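Fiber (Human adenovirus 35, PDB 2QLK) forms the trimeric head of the adenovirus fibre, the capsid part that attaches the virus to host cells, probably by binding the receptor CD46. Local coordinates at residues Asn93-Thr96 / Glu97-Asp100. Residues are numbered along the deposited sequence; the frame is centred on the assembly and turned at random.
Sequences NLLT and EESD
A chi1 of -56° sets OG of S99 beside its own backbone N, on the side from which the turn already directs that N to L95 O; L94, its CG anti to the backbone N, carries CD1 to the same hydroxyl. Three donors converge on L95 O. S99 N is 3.0 Å from L95 O, in a bent bond with an N-H...O angle of 143°. S99 OG donates to L95 O over 2.8 Å, from above the carbonyl plane, 56° out of it. E98 N adds a weak bond. The bond from S99 N closes a single alpha turn (i+4 to i) over T96, E97 and E98, T96 and E97 at helical backbone angles and E98 close to them, although no regular helix follows; L95 itself centres an inverse gamma turn with a weak bond from T96 N to L94 O. The CD1 methyl of L94 makes a close van der Waals contact with S99 OG, at 3.2 Å, and L94 otherwise packs on L86, F88 and L101. L95 and E98 run side by side, CD1 4.0 Å from OE2, while E98 OE1 bonds S173 OG. Because S99 OG also accepts from Y87 N, the buried hydroxyl both gives and receives a bond, tying this knob loop to strand 79-88.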
loop_
_atom_site.group_PDB
_atom_site.type_symbol
_atom_site.label_atom_id
_atom_site.label_comp_id
_atom_site.label_asym_id
_atom_site.label_seq_id
_atom_site.Cartn_x
_atom_site.Cartn_y
_atom_site.Cartn_z
ATOM N N ASN A 93 -25.753 2.561 0.092
ATOM C CA ASN A 93 -26.120 1.407 -0.712
ATOM C C ASN A 93 -25.788 1.634 -2.168
ATOM O O ASN A 93 -26.058 2.702 -2.721
ATOM C CB ASN A 93 -27.620 1.109 -0.598
ATOM C CG ASN A 93 -28.115 1.122 0.830
ATOM O OD1 ASN A 93 -28.815 2.052 1.240
ATOM N ND2 ASN A 93 -27.756 0.095 1.600
ATOM N N LEU A 94 -25.220 0.615 -2.794
ATOM C CA LEU A 94 -24.853 0.706 -4.194
ATOM C C LEU A 94 -26.066 0.888 -5.108
ATOM O O LEU A 94 -27.013 0.106 -5.077
ATOM C CB LEU A 94 -24.079 -0.553 -4.612
ATOM C CG LEU A 94 -23.711 -0.648 -6.094
ATOM C CD1 LEU A 94 -22.776 0.507 -6.488
ATOM C CD2 LEU A 94 -23.068 -1.989 -6.348
ATOM N N LEU A 95 -26.032 1.936 -5.915
ATOM C CA LEU A 95 -27.091 2.200 -6.862
ATOM C C LEU A 95 -26.720 1.411 -8.123
ATOM O O LEU A 95 -26.107 1.957 -9.059
ATOM C CB LEU A 95 -27.139 3.694 -7.157
ATOM C CG LEU A 95 -27.555 4.591 -5.989
ATOM C CD1 LEU A 95 -27.514 6.061 -6.422
ATOM C CD2 LEU A 95 -28.967 4.194 -5.528
ATOM N N THR A 96 -27.106 0.132 -8.142
ATOM C CA THR A 96 -26.769 -0.780 -9.242
ATOM C C THR A 96 -27.199 -0.421 -10.655
ATOM O O THR A 96 -26.523 -0.783 -11.616
ATOM C CB THR A 96 -27.273 -2.217 -8.963
ATOM O OG1 THR A 96 -28.703 -2.216 -8.860
ATOM C CG2 THR A 96 -26.671 -2.754 -7.668
ATOM N N GLU A 97 -28.316 0.276 -10.804
ATOM C CA GLU A 97 -28.755 0.640 -12.140
ATOM C C GLU A 97 -27.818 1.643 -12.798
ATOM O O GLU A 97 -27.590 1.574 -13.996
ATOM C CB GLU A 97 -30.166 1.224 -12.095
ATOM C CG GLU A 97 -31.254 0.228 -11.726
ATOM C CD GLU A 97 -32.544 0.922 -11.320
ATOM O OE1 GLU A 97 -32.735 2.094 -11.723
ATOM O OE2 GLU A 97 -33.363 0.292 -10.607
ATOM N N GLU A 98 -27.276 2.574 -12.019
ATOM C CA GLU A 98 -26.384 3.615 -12.546
ATOM C C GLU A 98 -24.911 3.226 -12.509
ATOM O O GLU A 98 -24.098 3.765 -13.249
ATOM C CB GLU A 98 -26.576 4.910 -11.750
ATOM C CG GLU A 98 -27.982 5.486 -11.845
ATOM C CD GLU A 98 -28.351 6.363 -10.660
ATOM O OE1 GLU A 98 -27.629 7.350 -10.388
ATOM O OE2 GLU A 98 -29.372 6.060 -10.004
ATOM N N SER A 99 -24.575 2.294 -11.628
ATOM C CA SER A 99 -23.195 1.822 -11.477
ATOM C C SER A 99 -22.843 0.693 -12.449
ATOM O O SER A 99 -23.727 -0.004 -12.941
ATOM C CB SER A 99 -22.988 1.313 -10.053
ATOM O OG SER A 99 -23.301 2.311 -9.091
ATOM N N ASP A 100 -21.545 0.527 -12.712
ATOM C CA ASP A 100 -21.053 -0.547 -13.559
ATOM C C ASP A 100 -21.043 -1.856 -12.754
ATOM O O ASP A 100 -21.053 -2.933 -13.345
ATOM C CB ASP A 100 -19.652 -0.225 -14.080
ATOM C CG ASP A 100 -19.648 0.982 -14.991
ATOM O OD1 ASP A 100 -20.545 1.074 -15.860
ATOM O OD2 ASP A 100 -18.753 1.842 -14.848
#